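Local coordinates for ABC transporter, substrate binding protein (Mannopine) (Agrobacterium fabrum, PDB 5L9S) that serves as the periplasmic solute-binding protein of an ABC transporter, probably for the opine mannopine, and is captured here in its open, unliganded form, at residues E79-C85 with C99-A104; D60-E66 with G235-V241. One frame throughout, in Å; residues are numbered along the deposited sequence.

Interaction 1. Residues E79-C85 with C99-A104; sequences EDLSDFC and CTRGGA
The F84 ring meets the sulfur of C99 obliquely, a sulfur-aromatic contact in which CE2 comes to 4.0 Å from SG, while F88, L251 and I254 gather round the same side chain. It lies where a tight hairpin, with a two-residue turn at R101-G102, packs against the start of helix 82-85. The second flat group is the guanidinium of R101. It makes a cation-pi contact with F75, and the D80 carboxylate is inclined to it by 34°; D80 OD2 stays 4.1 Å from R101 NE, well out of the guanidinium plane, so no N-H points at that oxygen. C85 and C99 form a disulfide seen in this protein, but their SG atoms are 2.9 Å apart in this model, too long for that bond and too short for unbonded sulfurs, which leaves the modelled state doubtful. One nearly straight backbone bond, L81 N to R101 O (3.0 Å), ties the hairpin turn to the chain entering the helix. D80, with CG anti to the backbone N (chi1 -169°), brings OD1 across the R101 chain, 3.2 Å from CG, and caps the helix start. This OD1 takes two donors, S82 N from above the carboxylate plane and S82 OG on the syn side, at 2.7 Å.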
loop_
_atom_site.group_PDB
_atom_site.type_symbol
_atom_site.label_atom_id
_atom_site.label_comp_id
_atom_site.label_asym_id
_atom_site.label_seq_id
_atom_site.Cartn_x
_atom_site.Cartn_y
_atom_site.Cartn_z
ATOM N N GLU A 79 -16.537 -0.340 -12.761
ATOM C CA GLU A 79 -17.471 -1.453 -12.726
ATOM C C GLU A 79 -17.363 -2.184 -11.398
ATOM O O GLU A 79 -16.278 -2.240 -10.820
ATOM C CB GLU A 79 -17.193 -2.419 -13.876
ATOM C CG GLU A 79 -18.424 -2.687 -14.717
ATOM C CD GLU A 79 -18.187 -3.709 -15.804
ATOM O OE1 GLU A 79 -18.474 -4.904 -15.560
ATOM O OE2 GLU A 79 -17.663 -3.326 -16.876
ATOM N N ASP A 80 -18.483 -2.742 -10.917
ATOM C CA ASP A 80 -18.536 -3.520 -9.682
ATOM C C ASP A 80 -18.008 -4.924 -10.019
ATOM O O ASP A 80 -18.631 -5.660 -10.790
ATOM C CB ASP A 80 -19.982 -3.575 -9.159
ATOM C CG ASP A 80 -20.165 -4.115 -7.755
ATOM O OD1 ASP A 80 -19.211 -4.701 -7.217
ATOM O OD2 ASP A 80 -21.295 -4.007 -7.218
ATOM N N LEU A 81 -16.828 -5.258 -9.489
ATOM C CA LEU A 81 -16.169 -6.532 -9.753
ATOM C C LEU A 81 -16.690 -7.704 -8.923
ATOM O O LEU A 81 -16.363 -8.846 -9.247
ATOM C CB LEU A 81 -14.651 -6.385 -9.586
ATOM C CG LEU A 81 -13.859 -6.043 -10.838
ATOM C CD1 LEU A 81 -13.832 -4.527 -11.080
ATOM C CD2 LEU A 81 -12.436 -6.555 -10.714
ATOM N N SER A 82 -17.485 -7.429 -7.861
ATOM C CA SER A 82 -18.094 -8.389 -6.918
ATOM C C SER A 82 -18.533 -9.734 -7.545
ATOM O O SER A 82 -18.185 -10.784 -7.012
ATOM C CB SER A 82 -19.262 -7.741 -6.178
ATOM O OG SER A 82 -18.798 -6.671 -5.372
ATOM N N ASP A 83 -19.235 -9.704 -8.687
ATOM C CA ASP A 83 -19.645 -10.926 -9.389
ATOM C C ASP A 83 -18.430 -11.734 -9.892
ATOM O O ASP A 83 -18.328 -12.922 -9.580
ATOM C CB ASP A 83 -20.700 -10.669 -10.499
ATOM C CG ASP A 83 -20.441 -9.605 -11.567
ATOM O OD1 ASP A 83 -19.364 -8.948 -11.515
ATOM O OD2 ASP A 83 -21.330 -9.405 -12.434
ATOM N N PHE A 84 -17.498 -11.072 -10.616
ATOM C CA PHE A 84 -16.250 -11.641 -11.151
ATOM C C PHE A 84 -15.349 -12.232 -10.045
ATOM O O PHE A 84 -14.695 -13.255 -10.251
ATOM C CB PHE A 84 -15.489 -10.554 -11.947
ATOM C CG PHE A 84 -14.018 -10.807 -12.197
ATOM C CD1 PHE A 84 -13.597 -11.510 -13.320
ATOM C CD2 PHE A 84 -13.052 -10.332 -11.315
ATOM C CE1 PHE A 84 -12.237 -11.747 -13.549
ATOM C CE2 PHE A 84 -11.696 -10.584 -11.536
ATOM C CZ PHE A 84 -11.297 -11.286 -12.654
ATOM N N CYS A 85 -15.311 -11.548 -8.896
ATOM C CA CYS A 85 -14.543 -11.835 -7.693
ATOM C C CYS A 85 -14.803 -13.195 -7.060
ATOM O O CYS A 85 -13.914 -13.736 -6.394
ATOM C CB CYS A 85 -14.771 -10.719 -6.682
ATOM S SG CYS A 85 -14.108 -9.114 -7.196
ATOM N N CYS A 99 -9.868 -9.317 -3.965
ATOM C CA CYS A 99 -10.811 -9.022 -5.042
ATOM C C CYS A 99 -12.082 -8.425 -4.436
ATOM O O CYS A 99 -12.892 -9.144 -3.835
ATOM C CB CYS A 99 -11.100 -10.273 -5.878
ATOM S SG CYS A 99 -11.369 -9.952 -7.648
ATOM N N THR A 100 -12.234 -7.101 -4.573
ATOM C CA THR A 100 -13.387 -6.378 -4.046
ATOM C C THR A 100 -14.184 -5.683 -5.151
ATOM O O THR A 100 -13.865 -5.818 -6.336
ATOM C CB THR A 100 -12.931 -5.385 -2.992
ATOM O OG1 THR A 100 -12.195 -4.344 -3.632
ATOM C CG2 THR A 100 -12.136 -6.040 -1.862
ATOM N N ARG A 101 -15.214 -4.922 -4.754
ATOM C CA ARG A 101 -16.081 -4.145 -5.634
ATOM C C ARG A 101 -15.275 -3.209 -6.551
ATOM O O ARG A 101 -15.522 -3.150 -7.752
ATOM C CB ARG A 101 -17.053 -3.332 -4.763
ATOM C CG ARG A 101 -17.915 -2.308 -5.517
ATOM C CD ARG A 101 -18.825 -1.572 -4.566
ATOM N NE ARG A 101 -19.782 -0.698 -5.239
ATOM C CZ ARG A 101 -20.632 0.095 -4.588
ATOM N NH1 ARG A 101 -20.624 0.145 -3.259
ATOM N NH2 ARG A 101 -21.480 0.864 -5.262
ATOM N N GLY A 102 -14.320 -2.502 -5.963
ATOM C CA GLY A 102 -13.496 -1.523 -6.652
ATOM C C GLY A 102 -12.337 -2.041 -7.470
ATOM O O GLY A 102 -11.761 -1.280 -8.255
ATOM N N GLY A 103 -11.974 -3.307 -7.278
ATOM C CA GLY A 103 -10.879 -3.894 -8.037
ATOM C C GLY A 103 -10.121 -5.023 -7.378
ATOM O O GLY A 103 -10.400 -5.382 -6.229
ATOM N N ALA A 104 -9.146 -5.595 -8.129
ATOM C CA ALA A 104 -8.312 -6.704 -7.693
ATOM C C ALA A 104 -7.035 -6.162 -7.105
ATOM O O ALA A 104 -6.528 -5.179 -7.620
ATOM C CB ALA A 104 -7.997 -7.610 -8.871
#

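Interaction 2. Residues D60-E66 with G235-V241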
loop_
_atom_site.group_PDB
_atom_site.type_symbol
_atom_site.label_atom_id
_atom_site.label_comp_id
_atom_site.label_asym_id
_atom_site.label_seq_id
_atom_site.Cartn_x
_atom_site.Cartn_y
_atom_site.Cartn_z
ATOM N N ASP A 60 -9.486 0.588 -20.490
ATOM C CA ASP A 60 -10.166 -0.593 -19.975
ATOM C C ASP A 60 -9.889 -0.760 -18.479
ATOM O O ASP A 60 -10.789 -1.104 -17.704
ATOM C CB ASP A 60 -9.675 -1.851 -20.714
ATOM C CG ASP A 60 -9.996 -1.877 -22.188
ATOM O OD1 ASP A 60 -11.175 -2.016 -22.529
ATOM O OD2 ASP A 60 -9.058 -1.820 -23.000
ATOM N N LEU A 61 -8.610 -0.575 -18.087
ATOM C CA LEU A 61 -8.130 -0.751 -16.716
ATOM C C LEU A 61 -7.223 0.378 -16.299
ATOM O O LEU A 61 -6.573 0.985 -17.141
ATOM C CB LEU A 61 -7.348 -2.074 -16.581
ATOM C CG LEU A 61 -8.053 -3.394 -16.863
ATOM C CD1 LEU A 61 -7.048 -4.499 -17.069
ATOM C CD2 LEU A 61 -9.021 -3.762 -15.760
ATOM N N TYR A 62 -7.161 0.636 -14.996
ATOM C CA TYR A 62 -6.236 1.588 -14.379
ATOM C C TYR A 62 -5.891 1.165 -12.953
ATOM O O TYR A 62 -6.675 0.451 -12.316
ATOM C CB TYR A 62 -6.700 3.057 -14.475
ATOM C CG TYR A 62 -7.807 3.473 -13.531
ATOM C CD1 TYR A 62 -9.140 3.200 -13.823
ATOM C CD2 TYR A 62 -7.527 4.187 -12.366
ATOM C CE1 TYR A 62 -10.172 3.608 -12.968
ATOM C CE2 TYR A 62 -8.547 4.585 -11.498
ATOM C CZ TYR A 62 -9.869 4.308 -11.812
ATOM O OH TYR A 62 -10.886 4.690 -10.970
ATOM N N LEU A 63 -4.704 1.548 -12.478
ATOM C CA LEU A 63 -4.310 1.245 -11.106
ATOM C C LEU A 63 -4.577 2.452 -10.215
ATOM O O LEU A 63 -4.400 3.589 -10.642
ATOM C CB LEU A 63 -2.818 0.852 -11.004
ATOM C CG LEU A 63 -2.326 -0.322 -11.857
ATOM C CD1 LEU A 63 -0.820 -0.436 -11.780
ATOM C CD2 LEU A 63 -2.958 -1.644 -11.430
ATOM N N ASP A 64 -4.967 2.211 -8.968
ATOM C CA ASP A 64 -5.163 3.253 -7.953
ATOM C C ASP A 64 -5.061 2.643 -6.568
ATOM O O ASP A 64 -5.291 1.448 -6.422
ATOM C CB ASP A 64 -6.517 3.982 -8.122
ATOM C CG ASP A 64 -6.506 5.451 -7.693
ATOM O OD1 ASP A 64 -5.568 5.856 -6.952
ATOM O OD2 ASP A 64 -7.429 6.193 -8.098
ATOM N N GLY A 65 -4.754 3.464 -5.566
ATOM C CA GLY A 65 -4.663 3.034 -4.178
ATOM C C GLY A 65 -5.939 2.380 -3.706
ATOM O O GLY A 65 -7.025 2.757 -4.151
ATOM N N GLU A 66 -5.823 1.395 -2.807
ATOM C CA GLU A 66 -6.966 0.625 -2.315
ATOM C C GLU A 66 -7.997 1.449 -1.526
ATOM O O GLU A 66 -9.189 1.141 -1.563
ATOM C CB GLU A 66 -6.517 -0.622 -1.532
ATOM C CG GLU A 66 -5.862 -0.422 -0.170
ATOM C CD GLU A 66 -5.636 -1.738 0.554
ATOM O OE1 GLU A 66 -6.633 -2.422 0.877
ATOM O OE2 GLU A 66 -4.460 -2.116 0.744
ATOM N N GLY A 235 -2.094 -1.234 -0.366
ATOM C CA GLY A 235 -1.698 -1.367 -1.758
ATOM C C GLY A 235 -2.581 -0.721 -2.801
ATOM O O GLY A 235 -3.391 0.171 -2.514
ATOM N N ASP A 236 -2.352 -1.157 -4.042
ATOM C CA ASP A 236 -3.023 -0.707 -5.252
ATOM C C ASP A 236 -3.972 -1.757 -5.750
ATOM O O ASP A 236 -3.687 -2.952 -5.644
ATOM C CB ASP A 236 -1.991 -0.381 -6.363
ATOM C CG ASP A 236 -1.173 0.897 -6.175
ATOM O OD1 ASP A 236 -1.296 1.541 -5.100
ATOM O OD2 ASP A 236 -0.414 1.253 -7.102
ATOM N N ARG A 237 -5.058 -1.312 -6.349
ATOM C CA ARG A 237 -6.059 -2.169 -6.961
ATOM C C ARG A 237 -6.099 -1.962 -8.482
ATOM O O ARG A 237 -5.817 -0.862 -8.949
ATOM C CB ARG A 237 -7.450 -1.931 -6.334
ATOM C CG ARG A 237 -7.445 -2.033 -4.809
ATOM C CD ARG A 237 -8.785 -2.364 -4.196
ATOM N NE ARG A 237 -9.038 -3.779 -4.381
ATOM C CZ ARG A 237 -9.014 -4.695 -3.421
ATOM N NH1 ARG A 237 -8.853 -4.338 -2.153
ATOM N NH2 ARG A 237 -9.199 -5.970 -3.717
ATOM N N ILE A 238 -6.419 -3.034 -9.254
ATOM C CA ILE A 238 -6.597 -2.994 -10.717
ATOM C C ILE A 238 -8.091 -2.779 -10.871
ATOM O O ILE A 238 -8.862 -3.651 -10.481
ATOM C CB ILE A 238 -6.150 -4.296 -11.464
ATOM C CG1 ILE A 238 -4.817 -4.885 -10.907
ATOM C CG2 ILE A 238 -6.103 -4.072 -13.006
ATOM C CD1 ILE A 238 -4.691 -6.427 -11.030
ATOM N N ALA A 239 -8.506 -1.611 -11.370
ATOM C CA ALA A 239 -9.932 -1.306 -11.544
ATOM C C ALA A 239 -10.343 -1.342 -13.018
ATOM O O ALA A 239 -9.555 -0.992 -13.896
ATOM C CB ALA A 239 -10.251 0.048 -10.940
ATOM N N LEU A 240 -11.578 -1.795 -13.274
ATOM C CA LEU A 240 -12.186 -1.902 -14.607
ATOM C C LEU A 240 -13.062 -0.672 -14.848
ATOM O O LEU A 240 -13.998 -0.434 -14.089
ATOM C CB LEU A 240 -13.005 -3.214 -14.728
ATOM C CG LEU A 240 -13.821 -3.460 -16.021
ATOM C CD1 LEU A 240 -12.920 -3.669 -17.236
ATOM C CD2 LEU A 240 -14.712 -4.671 -15.856
ATOM N N VAL A 241 -12.679 0.147 -15.855
ATOM C CA VAL A 241 -13.344 1.392 -16.261
ATOM C C VAL A 241 -14.765 1.118 -16.725
ATOM O O VAL A 241 -14.993 0.199 -17.524
ATOM C CB VAL A 241 -12.523 2.179 -17.316
ATOM C CG1 VAL A 241 -13.321 3.345 -17.907
ATOM C CG2 VAL A 241 -11.207 2.672 -16.728
HETATM O O HOH W 1 -10.367 -1.521 -1.127
#
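Two first torsions set the side chains of Y62 and E66 between the backbone N and the carbonyl carbon, and each thereby meets the neighbouring strand. In Y62 (chi1 76°) the ring is turned so that A239 CB lies over one face, offset toward the rim, while V241 CG2 sits near the ring plane at the edge, 3.6 Å from Y62 CD1. In E66 (chi1 70°) the chain then runs extended, carrying OE2 back to the G235 backbone. These contacts flank an antiparallel strand pair in the mixed sheet of a periplasmic binding protein, where strand 61-65 is also joined in parallel to strand 4-9. Y62 with A239 and D64 with R237 are the hydrogen-bonded pairs; A239 N reaches Y62 O at 2.9 Å and R237 N reaches D64 O at 2.8 Å. L61, L63 and I238 project from the other face. L63 and I238 lie side by side, CD2 to CG1 at 3.8 Å, whereas L61 crosses I238 at a slant; helix 247-258 packs on L61. Helix 41-53 packs against the Y62 and V241 side chains.

Polar contacts finish the E66/G235 end. G235 N donates to the anti lone pair of E66 OE2 (2.8 Å), and E66 N returns a bond to G235 O, giving a two-way grip where E66 leaves strand 61-65; E66 OE1 forms a salt bridge with K105. The bend of R237 at chi3 (77°) turns its guanidinium off the strand line, where NH2 bonds D97 O, while its CG packs on E66 CB. A water joins the two residues as well, donating to E66 O at 2.9 Å and accepting a weak bond from R237 NH1 at 3.4 Å.

Nesting describes how the two contacts relate along the chain: interaction 1 lies within the loop that interaction 2 closes, and their centres are about 10 Å apart. They meet through strand 235-240, which pairs on one side with 61-65 and on the other with the strand starting near G103. A probable hydrogen bond of 2.7 Å runs from I238 N to A104 O, and another of 2.8 Å from R237 NE to G103 O. Since G103 O also accepts T100 N, the hairpin closure of interaction 1 and the bent arginine of interaction 2 share one carbonyl. Close by, G102 O packs 3.4 Å from A239 CB, a further point where the hairpin turn touches the strand.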